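Side-chain contacts in purine catabolism protein pucG (Bacillus subtilis, PDB 3ISL), which catalyses the PLP-dependent transamination between (S)-ureidoglycine and glyoxylate, giving oxalurate and glycine in purine catabolism: residues Glu55-Lys60 / Ala175-Cys180; Met142-Thr147 / Asp185-Asp190; Lys156-Ala161 / Ala167-Asp172. All coordinates share one frame; numbering follows the deposited sequence.

How the interactions relate
All three contacts belong to the PLP-binding domain built round the mixed seven-stranded sheet. Interactions 1 and 3 are fully buried and apolar: in 1 an isoleucine from a loop meets the end of helix 40-56, in 3 a phenylalanine of strand 168-172 meets helix 156-164. Interaction 2 is smaller and only partly buried, with a histidine against a tryptophan. It shares the sheet with interaction 3, since strands 139-143 and 168-172 are neighbours, and D190 OD2 accepts from F169 N. Polar bonds join 1 to 2: H144 ND1 to T176 OG1, and T59 OG1 to D185 OD1. Cofactor contacts appear at 142-147 and 167-172, and A175 of interaction 1 also touches PLP.

Interaction 1. Residues Glu55-Lys60 / Ala175-Cys180; sequences ELFQTK and ATIGGC
I177 reaches out of its loop into the corner made by L56 and F57, and the side-chain packing is apolar. Its CG1 is the part that meets the leucine: L56 CD1 lies 3.5 Å from I177 CG1, while L56 CD2 is a little farther from that atom at 3.9 Å. The two side chains cross obliquely. CG1 of I177 stands anti to the backbone N (chi1 -163°), which sends it toward L56, and the bend at CG1 (chi2 52°) brings CD1 to the F57 ring.

I177 CD1 comes obliquely to that ring, 3.7 Å from F57 CD1 and 3.9 Å from F57 CE1, and the two side chains run at about a right angle. The same methyl also lies 3.7 Å from L56 O.

Next to I177, the chain turns at G178, whose positive phi suits a residue without a side chain; L56 CD2 approaches G178 N at 4.0 Å. The turn is held by T176 O, which accepts from both G179 N and C180 N. On the other partner, Q58, the first residue to leave helical phi/psi, has positive phi and forms a Schellman motif, and Q58 N bonds back to E55 O.

The I177 side chain lies about 6 Å from that of K198, the lysine that carries the cofactor but is not attached to it in this structure, which places the packing close to the PLP site. In the fold, this is where the C-terminal end of helix 40-56 meets the loop between strands 168-172 and 191-193, in which A175 touches the cofactor. F57 also packs on P208 and T210 of strand 206-211, L56 on V283 of helix 270-286, and G178 O takes a hydrogen bond from R291 of helix 288-308.

Interaction 2. Residues Met142-Thr147 / Asp185-Asp190; sequences MVHGET and DEWKID. With PLP (pyridoxal-5'-phosphate), chain C.
H144 and W187 meet ring to ring as an oblique pair: the imidazole and the six-membered ring of the indole have their planes at 73° and centroids 5.5 Å apart. H144 CE1 lies at the edge of the indole, in its plane, 3.8 Å from W187 CZ3. H144 NE2 comes in obliquely beside it, 3.7 Å from the same W187 CZ3. The CE1-NE2 side of the imidazole thus meets W187 mainly at CZ3, with CH2 just behind.

The fold is that of a fold type I PLP enzyme, and the contact joins the end of strand 139-143, an inner strand of the main sheet, to the loop ahead of strand 191-193. In that loop a type I turn from D185 to K188, closed by K188 N to D185 O, presents the indole. H144, just past the strand, has CG anti to the backbone N (chi1 -169°), which carries the imidazole toward W187. Its rotation is likely to be fixed by the hydrogen bond between ND1 and T176 OG1, and V171 and L155 pack on it as well. W187, partly exposed, also leans on K156 of helix 156-164.

Residues on both sides of H144 in the chain face the cofactor. V143 CG1 packs at 3.8 Å on the PLP methyl C2A, and G145 O is 3.5 Å from the same C2A. T147 has its hydroxyl between the backbone N and the carbonyl carbon (chi1 52°), and OG1 makes a 3.2 Å hydrogen bond with PLP O3.

Interaction 3. Residues Lys156-Ala161 / Ala167-Asp172; sequences KAIGEA and ALFIVD. With PLP (pyridoxal-5'-phosphate), chain C.
F169 packs its ring against G159 and I158. From CB, which points toward the helix, CG stands anti to the backbone N (chi1 -176°) and lifts the ring off the strand. CG is already 4.2 Å from G159 CA, and CD2 comes closer, 3.3 Å from it. Beyond it, CE2 lies 3.5 Å from G159 N, so this side of the ring runs along the glycine backbone. At the tip, CZ meets the I158 methyl CG2 at 3.5 Å, and CE1 meets that same CG2 at 3.6 Å. The ring and the isoleucine side chain cross at about a right angle, with the methyl coming in obliquely. One ring face also has V171 CG2 of the same strand over it, offset toward the rim.

G159 permits this closeness, since a CB there would fall only 3.1 Å from F169 CD2. Strand 139-143, helix 156-164 and strand 168-172 make a beta-alpha-beta crossover, the two strands being parallel neighbours in the sheet; F169 fills the space between sheet and helix, together with V140 and I189. An alanine here in place of the phenylalanine is likely to leave a gap under the helix, with I158 CG2 and G159 CA both deprived of their aromatic partner.

On the helix's far side, K156 NZ forms a 3.1 Å salt bridge with E160 OE2, one turn on, approaching from above the carboxylate plane, 43° out of it; K188 NZ is a long, weak second partner of that oxygen. At the other end of the strand, D172 reaches the cofactor: OD2 is 2.8 Å from PLP N1, the position the acid paired with the pyridine nitrogen takes in fold type I enzymes, while D172 OD1 is hydrogen-bonded to V174 N.

Interaction 1. Residues Glu55-Lys60 / Ala175-Cys180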
loop_
_atom_site.group_PDB
_atom_site.type_symbol
_atom_site.label_atom_id
_atom_site.label_comp_id
_atom_site.label_asym_id
_atom_site.label_seq_id
_atom_site.Cartn_x
_atom_site.Cartn_y
_atom_site.Cartn_z
ATOM N N GLU A 55 5.944 -14.984 15.597
ATOM C CA GLU A 55 7.008 -14.792 16.583
ATOM C C GLU A 55 7.172 -13.344 16.991
ATOM O O GLU A 55 7.345 -13.077 18.179
ATOM C CB GLU A 55 8.398 -15.284 16.091
ATOM C CG GLU A 55 8.527 -16.738 15.998
ATOM C CD GLU A 55 9.955 -17.129 15.640
ATOM O OE1 GLU A 55 10.060 -17.827 14.626
ATOM O OE2 GLU A 55 10.955 -16.717 16.330
ATOM N N LEU A 56 7.087 -12.441 16.010
ATOM C CA LEU A 56 7.295 -11.041 16.207
ATOM C C LEU A 56 6.246 -10.579 17.177
ATOM O O LEU A 56 6.570 -9.837 18.045
ATOM C CB LEU A 56 7.050 -10.277 14.905
ATOM C CG LEU A 56 7.589 -8.868 14.664
ATOM C CD1 LEU A 56 6.656 -7.949 13.863
ATOM C CD2 LEU A 56 8.259 -8.184 15.756
ATOM N N PHE A 57 4.986 -11.003 16.989
ATOM C CA PHE A 57 3.884 -10.563 17.862
ATOM C C PHE A 57 3.743 -11.340 19.164
ATOM O O PHE A 57 2.882 -11.000 19.996
ATOM C CB PHE A 57 2.528 -10.593 17.136
ATOM C CG PHE A 57 2.286 -9.421 16.203
ATOM C CD1 PHE A 57 1.982 -8.134 16.707
ATOM C CD2 PHE A 57 2.257 -9.634 14.814
ATOM C CE1 PHE A 57 1.716 -7.066 15.836
ATOM C CE2 PHE A 57 1.993 -8.577 13.926
ATOM C CZ PHE A 57 1.696 -7.310 14.420
ATOM N N GLN A 58 4.587 -12.359 19.333
ATOM C CA GLN A 58 4.564 -13.297 20.460
ATOM C C GLN A 58 3.212 -13.900 20.574
ATOM O O GLN A 58 2.529 -13.762 21.641
ATOM C CB GLN A 58 5.080 -12.659 21.786
ATOM C CG GLN A 58 6.495 -12.035 21.589
ATOM C CD GLN A 58 7.146 -11.499 22.892
ATOM O OE1 GLN A 58 7.708 -10.395 22.927
ATOM N NE2 GLN A 58 7.077 -12.283 23.954
ATOM N N THR A 59 2.804 -14.599 19.468
ATOM C CA THR A 59 1.490 -15.223 19.436
ATOM C C THR A 59 1.458 -16.563 18.704
ATOM O O THR A 59 2.272 -16.837 17.813
ATOM C CB THR A 59 0.449 -14.293 18.781
ATOM O OG1 THR A 59 -0.831 -14.877 18.913
ATOM C CG2 THR A 59 0.723 -14.078 17.238
ATOM N N LYS A 60 0.490 -17.392 19.085
ATOM C CA LYS A 60 0.227 -18.627 18.374
ATOM C C LYS A 60 -0.857 -18.479 17.316
ATOM O O LYS A 60 -1.234 -19.489 16.670
ATOM C CB LYS A 60 -0.169 -19.732 19.369
ATOM C CG LYS A 60 0.950 -20.033 20.362
ATOM C CD LYS A 60 2.274 -20.421 19.659
ATOM C CE LYS A 60 3.386 -20.643 20.726
ATOM N NZ LYS A 60 4.693 -20.067 20.291
ATOM N N ALA A 175 3.946 1.799 16.601
ATOM C CA ALA A 175 5.181 2.420 16.999
ATOM C C ALA A 175 6.017 1.548 17.895
ATOM O O ALA A 175 7.138 1.920 18.186
ATOM C CB ALA A 175 4.896 3.720 17.766
ATOM N N THR A 176 5.432 0.521 18.484
ATOM C CA THR A 176 6.156 -0.295 19.485
ATOM C C THR A 176 6.623 -1.637 18.892
ATOM O O THR A 176 7.627 -2.176 19.320
ATOM C CB THR A 176 5.329 -0.574 20.753
ATOM O OG1 THR A 176 4.107 -1.138 20.327
ATOM C CG2 THR A 176 5.024 0.743 21.465
ATOM N N ILE A 177 5.923 -2.162 17.885
ATOM C CA ILE A 177 6.280 -3.521 17.475
ATOM C C ILE A 177 7.747 -3.568 16.984
ATOM O O ILE A 177 8.188 -2.695 16.174
ATOM C CB ILE A 177 5.326 -4.022 16.332
ATOM C CG1 ILE A 177 5.374 -5.586 16.159
ATOM C CG2 ILE A 177 5.564 -3.218 14.942
ATOM C CD1 ILE A 177 5.145 -6.426 17.487
ATOM N N GLY A 178 8.505 -4.591 17.437
ATOM C CA GLY A 178 9.928 -4.765 17.102
ATOM C C GLY A 178 10.918 -3.849 17.857
ATOM O O GLY A 178 12.133 -3.933 17.655
ATOM N N GLY A 179 10.396 -3.021 18.743
ATOM C CA GLY A 179 11.220 -2.060 19.506
ATOM C C GLY A 179 11.020 -2.159 21.011
ATOM O O GLY A 179 11.981 -2.036 21.778
ATOM N N CYS A 180 9.766 -2.344 21.406
ATOM C CA CYS A 180 9.334 -2.506 22.796
ATOM C C CYS A 180 8.549 -3.784 22.863
ATOM O O CYS A 180 7.892 -4.179 21.874
ATOM C CB CYS A 180 8.364 -1.371 23.267
ATOM S SG CYS A 180 8.892 0.295 22.729
#

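Interaction 2. Residues Met142-Thr147 / Asp185-Asp190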
loop_
_atom_site.group_PDB
_atom_site.type_symbol
_atom_site.label_atom_id
_atom_site.label_comp_id
_atom_site.label_asym_id
_atom_site.label_seq_id
_atom_site.Cartn_x
_atom_site.Cartn_y
_atom_site.Cartn_z
ATOM N N MET A 142 -7.300 0.600 21.417
ATOM C CA MET A 142 -6.335 1.432 22.104
ATOM C C MET A 142 -4.934 1.475 21.455
ATOM O O MET A 142 -4.508 0.501 20.858
ATOM C CB MET A 142 -6.183 0.872 23.513
ATOM C CG MET A 142 -5.862 1.902 24.540
ATOM S SD MET A 142 -5.694 1.020 26.118
ATOM C CE MET A 142 -4.785 2.299 26.971
ATOM N N VAL A 143 -4.227 2.600 21.616
ATOM C CA VAL A 143 -2.856 2.759 21.113
ATOM C C VAL A 143 -1.895 2.208 22.214
ATOM O O VAL A 143 -2.034 2.540 23.385
ATOM C CB VAL A 143 -2.509 4.228 20.806
ATOM C CG1 VAL A 143 -1.026 4.340 20.235
ATOM C CG2 VAL A 143 -3.502 4.856 19.840
ATOM N N HIS A 144 -0.967 1.333 21.839
ATOM C CA HIS A 144 0.102 0.881 22.789
ATOM C C HIS A 144 1.067 1.995 23.154
ATOM O O HIS A 144 1.296 2.291 24.371
ATOM C CB HIS A 144 0.886 -0.347 22.193
ATOM C CG HIS A 144 1.806 -1.032 23.173
ATOM N ND1 HIS A 144 2.842 -1.843 22.758
ATOM C CD2 HIS A 144 1.894 -0.966 24.535
ATOM C CE1 HIS A 144 3.510 -2.282 23.819
ATOM N NE2 HIS A 144 2.926 -1.808 24.916
ATOM N N GLY A 145 1.670 2.594 22.134
ATOM C CA GLY A 145 2.655 3.667 22.349
ATOM C C GLY A 145 2.238 4.883 21.495
ATOM O O GLY A 145 2.111 4.768 20.258
ATOM N N GLU A 146 2.002 6.037 22.132
ATOM C CA GLU A 146 1.664 7.286 21.369
ATOM C C GLU A 146 2.931 8.042 21.138
ATOM O O GLU A 146 3.502 8.578 22.129
ATOM C CB GLU A 146 0.832 8.279 22.227
ATOM C CG GLU A 146 -0.641 8.065 22.269
ATOM C CD GLU A 146 -1.324 8.447 20.983
ATOM O OE1 GLU A 146 -0.730 9.164 20.160
ATOM O OE2 GLU A 146 -2.485 8.061 20.805
ATOM N N THR A 147 3.358 8.151 19.870
ATOM C CA THR A 147 4.549 8.858 19.556
ATOM C C THR A 147 4.282 10.319 19.689
ATOM O O THR A 147 5.232 11.069 19.890
ATOM C CB THR A 147 5.080 8.612 18.108
ATOM O OG1 THR A 147 4.022 8.853 17.180
ATOM C CG2 THR A 147 5.537 7.195 17.952
ATOM N N ASP A 185 -0.374 -12.819 23.069
ATOM C CA ASP A 185 -1.025 -13.871 23.871
ATOM C C ASP A 185 -1.067 -13.552 25.347
ATOM O O ASP A 185 -2.155 -13.585 25.964
ATOM C CB ASP A 185 -0.446 -15.269 23.620
ATOM C CG ASP A 185 -0.798 -15.765 22.216
ATOM O OD1 ASP A 185 -1.500 -15.026 21.504
ATOM O OD2 ASP A 185 -0.371 -16.842 21.806
ATOM N N GLU A 186 0.089 -13.193 25.890
ATOM C CA GLU A 186 0.175 -12.920 27.320
ATOM C C GLU A 186 -0.734 -11.773 27.776
ATOM O O GLU A 186 -1.224 -11.801 28.893
ATOM C CB GLU A 186 1.610 -12.602 27.732
ATOM C CG GLU A 186 2.287 -13.824 28.247
ATOM C CD GLU A 186 3.690 -13.555 28.840
ATOM O OE1 GLU A 186 4.658 -14.159 28.288
ATOM O OE2 GLU A 186 3.803 -12.730 29.811
ATOM N N TRP A 187 -0.946 -10.768 26.919
ATOM C CA TRP A 187 -1.702 -9.599 27.345
ATOM C C TRP A 187 -3.158 -9.692 26.920
ATOM O O TRP A 187 -3.904 -8.732 27.065
ATOM C CB TRP A 187 -1.035 -8.329 26.809
ATOM C CG TRP A 187 0.326 -8.094 27.367
ATOM C CD1 TRP A 187 0.909 -8.711 28.445
ATOM C CD2 TRP A 187 1.282 -7.138 26.890
ATOM N NE1 TRP A 187 2.145 -8.197 28.664
ATOM C CE2 TRP A 187 2.407 -7.226 27.734
ATOM C CE3 TRP A 187 1.290 -6.231 25.830
ATOM C CZ2 TRP A 187 3.589 -6.445 27.535
ATOM C CZ3 TRP A 187 2.451 -5.433 25.636
ATOM C CH2 TRP A 187 3.576 -5.546 26.514
ATOM N N LYS A 188 -3.543 -10.845 26.350
ATOM C CA LYS A 188 -4.898 -11.125 25.962
ATOM C C LYS A 188 -5.358 -10.047 24.982
ATOM O O LYS A 188 -6.465 -9.512 25.081
ATOM C CB LYS A 188 -5.849 -11.164 27.185
ATOM C CG LYS A 188 -5.467 -12.154 28.328
ATOM C CD LYS A 188 -5.323 -13.595 27.913
ATOM C CE LYS A 188 -5.680 -14.564 29.060
ATOM N NZ LYS A 188 -4.930 -14.196 30.272
ATOM N N ILE A 189 -4.482 -9.720 24.058
ATOM C CA ILE A 189 -4.845 -8.884 22.917
ATOM C C ILE A 189 -5.493 -9.765 21.860
ATOM O O ILE A 189 -4.943 -10.836 21.461
ATOM C CB ILE A 189 -3.583 -8.156 22.354
ATOM C CG1 ILE A 189 -2.984 -7.240 23.426
ATOM C CG2 ILE A 189 -3.871 -7.461 20.980
ATOM C CD1 ILE A 189 -1.598 -6.527 22.961
ATOM N N ASP A 190 -6.664 -9.327 21.416
ATOM C CA ASP A 190 -7.413 -10.050 20.399
ATOM C C ASP A 190 -6.998 -9.731 18.962
ATOM O O ASP A 190 -7.033 -10.608 18.091
ATOM C CB ASP A 190 -8.919 -9.818 20.604
ATOM C CG ASP A 190 -9.404 -10.260 21.968
ATOM O OD1 ASP A 190 -9.395 -11.497 22.193
ATOM O OD2 ASP A 190 -9.809 -9.374 22.792
HETATM N N1 PLP C . -0.406 4.696 14.747
HETATM C C2 PLP C . 0.718 5.136 15.590
HETATM C C2A PLP C . 0.819 4.922 16.978
HETATM C C3 PLP C . 1.807 5.839 15.058
HETATM O O3 PLP C . 2.858 6.242 15.841
HETATM C C4 PLP C . 1.906 6.136 13.717
HETATM C C4A PLP C . 3.172 6.910 13.181
HETATM C C5 PLP C . 0.874 5.729 12.881
HETATM C C6 PLP C . -0.283 5.032 13.355
HETATM C C5A PLP C . 0.997 6.124 11.447
HETATM O O4P PLP C . 0.884 5.042 10.647
HETATM P P PLP C . 1.092 5.415 9.125
HETATM O O1P PLP C . 1.594 6.842 8.940
HETATM O O2P PLP C . -0.416 5.053 8.527
HETATM O O3P PLP C . 2.135 4.293 8.436
#

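Interaction 3. Residues Lys156-Ala161 / Ala167-Asp172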
loop_
_atom_site.group_PDB
_atom_site.type_symbol
_atom_site.label_atom_id
_atom_site.label_comp_id
_atom_site.label_asym_id
_atom_site.label_seq_id
_atom_site.Cartn_x
_atom_site.Cartn_y
_atom_site.Cartn_z
ATOM N N LYS A 156 -1.713 -5.249 29.903
ATOM C CA LYS A 156 -2.097 -6.585 30.350
ATOM C C LYS A 156 -3.413 -6.541 31.174
ATOM O O LYS A 156 -4.321 -7.368 30.971
ATOM C CB LYS A 156 -0.970 -7.241 31.211
ATOM C CG LYS A 156 -1.199 -8.708 31.770
ATOM C CD LYS A 156 0.198 -9.255 32.340
ATOM C CE LYS A 156 0.173 -10.645 33.042
ATOM N NZ LYS A 156 -0.682 -11.500 32.202
ATOM N N ALA A 157 -3.474 -5.625 32.131
ATOM C CA ALA A 157 -4.657 -5.592 33.037
ATOM C C ALA A 157 -5.927 -5.292 32.185
ATOM O O ALA A 157 -7.024 -5.869 32.397
ATOM C CB ALA A 157 -4.427 -4.575 34.207
ATOM N N ILE A 158 -5.732 -4.482 31.163
ATOM C CA ILE A 158 -6.839 -4.087 30.295
ATOM C C ILE A 158 -7.311 -5.273 29.425
ATOM O O ILE A 158 -8.479 -5.569 29.371
ATOM C CB ILE A 158 -6.448 -2.853 29.437
ATOM C CG1 ILE A 158 -6.374 -1.643 30.362
ATOM C CG2 ILE A 158 -7.539 -2.618 28.270
ATOM C CD1 ILE A 158 -5.604 -0.448 29.759
ATOM N N GLY A 159 -6.387 -5.967 28.795
ATOM C CA GLY A 159 -6.721 -7.176 28.042
ATOM C C GLY A 159 -7.370 -8.262 28.883
ATOM O O GLY A 159 -8.352 -8.863 28.458
ATOM N N GLU A 160 -6.868 -8.486 30.089
ATOM C CA GLU A 160 -7.530 -9.408 31.012
ATOM C C GLU A 160 -8.974 -9.053 31.314
ATOM O O GLU A 160 -9.846 -9.953 31.341
ATOM C CB GLU A 160 -6.716 -9.586 32.298
ATOM C CG GLU A 160 -5.695 -10.683 31.966
ATOM C CD GLU A 160 -4.520 -10.751 32.872
ATOM O OE1 GLU A 160 -4.335 -9.853 33.731
ATOM O OE2 GLU A 160 -3.768 -11.745 32.704
ATOM N N ALA A 161 -9.263 -7.768 31.475
ATOM C CA ALA A 161 -10.664 -7.380 31.748
ATOM C C ALA A 161 -11.490 -7.586 30.452
ATOM O O ALA A 161 -12.644 -7.951 30.543
ATOM C CB ALA A 161 -10.751 -5.918 32.241
ATOM N N ALA A 167 -15.224 -8.491 25.594
ATOM C CA ALA A 167 -14.903 -7.465 24.576
ATOM C C ALA A 167 -13.657 -7.865 23.738
ATOM O O ALA A 167 -12.741 -8.542 24.254
ATOM C CB ALA A 167 -14.660 -6.075 25.263
ATOM N N LEU A 168 -13.595 -7.388 22.480
ATOM C CA LEU A 168 -12.407 -7.551 21.671
ATOM C C LEU A 168 -11.409 -6.452 21.937
ATOM O O LEU A 168 -11.745 -5.277 21.832
ATOM C CB LEU A 168 -12.754 -7.598 20.173
ATOM C CG LEU A 168 -13.919 -8.548 19.878
ATOM C CD1 LEU A 168 -14.368 -8.254 18.445
ATOM C CD2 LEU A 168 -13.411 -10.032 20.051
ATOM N N PHE A 169 -10.197 -6.821 22.322
ATOM C CA PHE A 169 -9.195 -5.806 22.637
ATOM C C PHE A 169 -8.317 -5.631 21.398
ATOM O O PHE A 169 -7.598 -6.549 21.038
ATOM C CB PHE A 169 -8.370 -6.304 23.839
ATOM C CG PHE A 169 -7.340 -5.334 24.352
ATOM C CD1 PHE A 169 -7.541 -3.971 24.311
ATOM C CD2 PHE A 169 -6.230 -5.820 25.025
ATOM C CE1 PHE A 169 -6.652 -3.108 24.850
ATOM C CE2 PHE A 169 -5.309 -4.962 25.599
ATOM C CZ PHE A 169 -5.533 -3.596 25.530
ATOM N N ILE A 170 -8.413 -4.473 20.735
ATOM C CA ILE A 170 -7.733 -4.234 19.454
ATOM C C ILE A 170 -6.717 -3.143 19.698
ATOM O O ILE A 170 -7.084 -2.063 20.128
ATOM C CB ILE A 170 -8.754 -3.862 18.360
ATOM C CG1 ILE A 170 -9.690 -5.084 18.125
ATOM C CG2 ILE A 170 -8.048 -3.403 16.988
ATOM C CD1 ILE A 170 -10.926 -4.713 17.535
ATOM N N VAL A 171 -5.453 -3.442 19.412
ATOM C CA VAL A 171 -4.357 -2.602 19.835
ATOM C C VAL A 171 -3.574 -2.043 18.647
ATOM O O VAL A 171 -3.222 -2.752 17.767
ATOM C CB VAL A 171 -3.394 -3.358 20.856
ATOM C CG1 VAL A 171 -2.113 -2.537 21.095
ATOM C CG2 VAL A 171 -4.101 -3.556 22.221
ATOM N N ASP A 172 -3.330 -0.733 18.622
ATOM C CA ASP A 172 -2.447 -0.183 17.623
ATOM C C ASP A 172 -1.039 -0.311 18.246
ATOM O O ASP A 172 -0.714 0.434 19.189
ATOM C CB ASP A 172 -2.905 1.277 17.336
ATOM C CG ASP A 172 -1.824 2.177 16.758
ATOM O OD1 ASP A 172 -0.641 1.835 16.658
ATOM O OD2 ASP A 172 -2.158 3.311 16.451
HETATM N N1 PLP C . -0.406 4.696 14.747
HETATM C C2 PLP C . 0.718 5.136 15.590
HETATM C C2A PLP C . 0.819 4.922 16.978
HETATM C C3 PLP C . 1.807 5.839 15.058
HETATM O O3 PLP C . 2.858 6.242 15.841
HETATM C C4 PLP C . 1.906 6.136 13.717
HETATM C C4A PLP C . 3.172 6.910 13.181
HETATM C C5 PLP C . 0.874 5.729 12.881
HETATM C C6 PLP C . -0.283 5.032 13.355
HETATM C C5A PLP C . 0.997 6.124 11.447
HETATM O O4P PLP C . 0.884 5.042 10.647
HETATM P P PLP C . 1.092 5.415 9.125
HETATM O O1P PLP C . 1.594 6.842 8.940
HETATM O O2P PLP C . -0.416 5.053 8.527
HETATM O O3P PLP C . 2.135 4.293 8.436
#